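Lysozyme inhibitor LprI-like N-terminal domain-containing protein (Burkholderia thailandensis, PDB 6AR7) is of unknown function but may inhibit lysozyme, as proteins related to LprI do. Local coordinates at residues A160-D163 / M164-Y168; A191-S194 / D195-P199. All coordinates share one frame; numbering follows the deposited sequence.

Interaction 1 (A160-D163 / M164-Y168); sequences ALFD and MNRYY
OD1 of D163 lies at the edge of the R166 guanidinium, near its plane, in a long salt bridge 3.7 Å from NE of R166, with NH2 about equally far. Over one face of the same guanidinium sits CE2 of Y167, 3.5 Å above the plane and offset toward the rim. Carboxylate and guanidinium planes are turned 73° apart. The bend of the arginine chain at chi3 (78°) brings the head back alongside D163, one helical turn earlier. The F162 ring meets CD of R166 obliquely, its CE2 4.3 Å away.

On another side of helix 155-174, CD1 of L161 touches the terminal methyl CE of M164, a selenomethionine, at 4.0 Å, while CG of L161 lies 3.9 Å from ND2 of N165. This is i to i+3 and i+4 side-chain pairing on one helix of an all-helical fold. M164 is buried, reaching Q187 and W190 of helix 180-197 and V214 and L217 of helix 203-223. Four i to i+4 backbone bonds run beneath these side chains. With no short hydrogen bond joining carboxylate to guanidinium, the attraction between D163 and R166 is probably mainly electrostatic, while M164 makes largely apolar contacts with the neighbouring helices.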
loop_
_atom_site.group_PDB
_atom_site.type_symbol
_atom_site.label_atom_id
_atom_site.label_comp_id
_atom_site.label_asym_id
_atom_site.label_seq_id
_atom_site.Cartn_x
_atom_site.Cartn_y
_atom_site.Cartn_z
ATOM N N ALA A 160 7.393 -14.724 -4.325
ATOM C CA ALA A 160 7.156 -13.471 -3.616
ATOM C C ALA A 160 6.777 -13.737 -2.170
ATOM O O ALA A 160 7.282 -13.073 -1.258
ATOM C CB ALA A 160 6.063 -12.665 -4.317
ATOM N N LEU A 161 5.937 -14.749 -1.944
ATOM C CA LEU A 161 5.584 -15.152 -0.586
ATOM C C LEU A 161 6.809 -15.620 0.186
ATOM O O LEU A 161 6.961 -15.318 1.376
ATOM C CB LEU A 161 4.550 -16.277 -0.630
ATOM C CG LEU A 161 3.742 -16.539 0.634
ATOM C CD1 LEU A 161 2.946 -15.282 0.956
ATOM C CD2 LEU A 161 2.824 -17.725 0.421
ATOM N N PHE A 162 7.681 -16.388 -0.468
ATOM C CA PHE A 162 8.895 -16.854 0.191
ATOM C C PHE A 162 9.752 -15.676 0.650
ATOM O O PHE A 162 10.272 -15.668 1.773
ATOM C CB PHE A 162 9.686 -17.758 -0.755
ATOM C CG PHE A 162 10.914 -18.353 -0.135
ATOM C CD1 PHE A 162 10.834 -19.531 0.596
ATOM C CD2 PHE A 162 12.147 -17.725 -0.265
ATOM C CE1 PHE A 162 11.965 -20.083 1.180
ATOM C CE2 PHE A 162 13.276 -18.265 0.323
ATOM C CZ PHE A 162 13.181 -19.452 1.044
ATOM N N ASP A 163 9.931 -14.682 -0.219
ATOM C CA ASP A 163 10.715 -13.504 0.142
ATOM C C ASP A 163 10.052 -12.715 1.261
ATOM O O ASP A 163 10.726 -12.230 2.177
ATOM C CB ASP A 163 10.912 -12.609 -1.077
ATOM C CG ASP A 163 12.040 -13.085 -1.972
ATOM O OD1 ASP A 163 12.781 -14.014 -1.565
ATOM O OD2 ASP A 163 12.204 -12.505 -3.067
HETATM N N MSE A 164 8.737 -12.574 1.203
HETATM C CA MSE A 164 8.024 -11.828 2.222
HETATM C C MSE A 164 8.260 -12.422 3.601
HETATM O O MSE A 164 8.606 -11.712 4.531
HETATM C CB MSE A 164 6.538 -11.805 1.931
HETATM C CG MSE A 164 5.861 -10.605 2.532
HETATM SE SE MSE A 164 3.930 -10.797 2.458
HETATM C CE MSE A 164 3.726 -12.378 3.591
ATOM N N ASN A 165 8.072 -13.737 3.727
ATOM C CA ASN A 165 8.237 -14.358 5.035
ATOM C C ASN A 165 9.693 -14.319 5.475
ATOM O O ASN A 165 9.973 -14.201 6.673
ATOM C CB ASN A 165 7.666 -15.774 5.018
ATOM C CG ASN A 165 6.144 -15.767 4.886
ATOM O OD1 ASN A 165 5.470 -14.965 5.543
ATOM N ND2 ASN A 165 5.601 -16.638 4.031
ATOM N N ARG A 166 10.620 -14.380 4.521
ATOM C CA ARG A 166 12.039 -14.228 4.822
ATOM C C ARG A 166 12.333 -12.858 5.425
ATOM O O ARG A 166 12.986 -12.746 6.470
ATOM C CB ARG A 166 12.844 -14.441 3.549
ATOM C CG ARG A 166 14.315 -14.328 3.720
ATOM C CD ARG A 166 15.006 -15.022 2.573
ATOM N NE ARG A 166 15.013 -14.239 1.342
ATOM C CZ ARG A 166 15.927 -13.315 1.062
ATOM N NH1 ARG A 166 16.897 -13.052 1.934
ATOM N NH2 ARG A 166 15.873 -12.657 -0.086
ATOM N N TYR A 167 11.895 -11.794 4.762
ATOM C CA TYR A 167 12.139 -10.474 5.327
ATOM C C TYR A 167 11.285 -10.224 6.565
ATOM O O TYR A 167 11.727 -9.517 7.475
ATOM C CB TYR A 167 11.926 -9.391 4.266
ATOM C CG TYR A 167 13.090 -9.356 3.311
ATOM C CD1 TYR A 167 14.324 -8.861 3.720
ATOM C CD2 TYR A 167 12.976 -9.847 2.007
ATOM C CE1 TYR A 167 15.411 -8.837 2.864
ATOM C CE2 TYR A 167 14.060 -9.820 1.138
ATOM C CZ TYR A 167 15.275 -9.313 1.575
ATOM O OH TYR A 167 16.356 -9.279 0.727
ATOM N N TYR A 168 10.084 -10.808 6.640
ATOM C CA TYR A 168 9.287 -10.681 7.860
ATOM C C TYR A 168 10.046 -11.230 9.061
ATOM O O TYR A 168 10.106 -10.599 10.123
ATOM C CB TYR A 168 7.943 -11.400 7.705
ATOM C CG TYR A 168 7.113 -11.429 8.971
ATOM C CD1 TYR A 168 6.231 -10.404 9.258
ATOM C CD2 TYR A 168 7.233 -12.472 9.891
ATOM C CE1 TYR A 168 5.479 -10.412 10.420
ATOM C CE2 TYR A 168 6.483 -12.494 11.058
ATOM C CZ TYR A 168 5.605 -11.453 11.313
ATOM O OH TYR A 168 4.855 -11.445 12.466
#

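Interaction 2 (A191-S194 / D195-P199); sequences AAFS and DAMTP
CG of M197, a selenomethionine, comes obliquely against the outer part of the F193 ring, 3.6 Å from CE1 of F193. The selenium stands 5.2 Å from the ring centroid and 51° off its normal, a Met-aromatic contact made at a slant. F193 carries CG anti to its own N (chi1 161°), which swings the ring along the helix toward M197, whose chain bends at both chi2 and chi3. A polar cluster on another side of the helix centres on O of S194. This carbonyl accepts N of T198 at 3.2 Å and receives a water 2.7 Å away that also bonds OG1 of T198. A second water links OG of S194 with OD1 of D195, 2.8 Å from each.

The contact lies toward the C-terminal end of helix 180-197, in an all-helical fold. N of D195 still bonds O of A191 in the i to i+4 pattern at 2.8 Å, but by M197 and T198 the N-H angles have fallen to 137°, and N of M197 divides between O of F193 and, weakly, O of S194.

Beyond this shell, the ring of W86 stands edge-to-face with F193, and M197 rests on W79 and S82, also of helix 73-101. L209 of helix 203-223 and R124 of helix 107-136 each touch both F193 and M197. P199 makes a backbone hydrogen bond with H146.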
loop_
_atom_site.group_PDB
_atom_site.type_symbol
_atom_site.label_atom_id
_atom_site.label_comp_id
_atom_site.label_asym_id
_atom_site.label_seq_id
_atom_site.Cartn_x
_atom_site.Cartn_y
_atom_site.Cartn_z
ATOM N N ALA A 191 -2.331 -9.231 5.393
ATOM C CA ALA A 191 -2.651 -10.489 4.721
ATOM C C ALA A 191 -4.148 -10.636 4.504
ATOM O O ALA A 191 -4.579 -11.121 3.455
ATOM C CB ALA A 191 -2.109 -11.684 5.524
ATOM N N ALA A 192 -4.956 -10.201 5.473
ATOM C CA ALA A 192 -6.401 -10.190 5.279
ATOM C C ALA A 192 -6.796 -9.231 4.152
ATOM O O ALA A 192 -7.729 -9.511 3.392
ATOM C CB ALA A 192 -7.104 -9.819 6.591
ATOM N N PHE A 193 -6.111 -8.085 4.033
ATOM C CA PHE A 193 -6.347 -7.211 2.883
ATOM C C PHE A 193 -5.960 -7.912 1.583
ATOM O O PHE A 193 -6.729 -7.927 0.613
ATOM C CB PHE A 193 -5.580 -5.893 3.045
ATOM C CG PHE A 193 -5.383 -5.124 1.755
ATOM C CD1 PHE A 193 -6.457 -4.557 1.095
ATOM C CD2 PHE A 193 -4.115 -4.954 1.222
ATOM C CE1 PHE A 193 -6.271 -3.851 -0.089
ATOM C CE2 PHE A 193 -3.915 -4.255 0.046
ATOM C CZ PHE A 193 -4.994 -3.697 -0.613
ATOM N N SER A 194 -4.768 -8.513 1.557
ATOM C CA SER A 194 -4.322 -9.251 0.385
ATOM C C SER A 194 -5.348 -10.305 -0.018
ATOM O O SER A 194 -5.698 -10.427 -1.196
ATOM C CB SER A 194 -2.967 -9.893 0.668
ATOM O OG SER A 194 -2.506 -10.602 -0.460
ATOM N N ASP A 195 -5.859 -11.067 0.953
ATOM C CA ASP A 195 -6.839 -12.093 0.612
ATOM C C ASP A 195 -8.095 -11.478 0.003
ATOM O O ASP A 195 -8.670 -12.030 -0.942
ATOM C CB ASP A 195 -7.216 -12.929 1.840
ATOM C CG ASP A 195 -6.065 -13.799 2.342
ATOM O OD1 ASP A 195 -5.123 -14.078 1.560
ATOM O OD2 ASP A 195 -6.126 -14.223 3.516
ATOM N N ALA A 196 -8.526 -10.324 0.511
ATOM C CA ALA A 196 -9.763 -9.735 -0.004
ATOM C C ALA A 196 -9.614 -9.348 -1.466
ATOM O O ALA A 196 -10.590 -9.389 -2.228
ATOM C CB ALA A 196 -10.158 -8.525 0.842
HETATM N N MSE A 197 -8.392 -9.055 -1.886
HETATM C CA MSE A 197 -8.084 -8.594 -3.231
HETATM C C MSE A 197 -7.912 -9.707 -4.271
HETATM O O MSE A 197 -8.162 -9.492 -5.456
HETATM C CB MSE A 197 -6.813 -7.751 -3.178
HETATM C CG MSE A 197 -7.027 -6.421 -2.472
HETATM SE SE MSE A 197 -8.036 -5.202 -3.676
HETATM C CE MSE A 197 -6.513 -4.660 -4.800
ATOM N N THR A 198 -7.475 -10.888 -3.835
ATOM C CA THR A 198 -7.208 -11.966 -4.783
ATOM C C THR A 198 -8.342 -12.246 -5.758
ATOM O O THR A 198 -8.048 -12.407 -6.956
ATOM C CB THR A 198 -6.864 -13.265 -4.048
ATOM O OG1 THR A 198 -5.802 -13.015 -3.133
ATOM C CG2 THR A 198 -6.431 -14.314 -5.055
ATOM N N PRO A 199 -9.623 -12.290 -5.356
ATOM C CA PRO A 199 -10.681 -12.558 -6.341
ATOM C C PRO A 199 -10.943 -11.411 -7.298
ATOM O O PRO A 199 -11.606 -11.637 -8.316
ATOM C CB PRO A 199 -11.925 -12.817 -5.473
ATOM C CG PRO A 199 -11.432 -12.986 -4.090
ATOM C CD PRO A 199 -10.186 -12.164 -4.000
HETATM O O HOH W 1 -4.375 -10.703 -3.488
HETATM O O HOH W 2 -2.774 -13.306 0.305
#

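Overall arrangement
Interactions 1 and 2 lie on successive helices, 155-174 and 180-197, with centres about 17 Å apart and nearest atoms about 6 Å apart, so they do not touch. M164 of interaction 1 nevertheless packs on helix 180-197, and both contacts have side chains on helix 203-223. Interaction 1 lies mid-helix, with more exposed residues; its centre lies about 16 Å from the centre of the chain, against about 12 Å for interaction 2, and its charged pair is direct but long. Interaction 2 occupies a helix end and reaches inward to helices 73-101 and 107-136 through an aromatic and a selenomethionine, while its polar side is bridged by two waters.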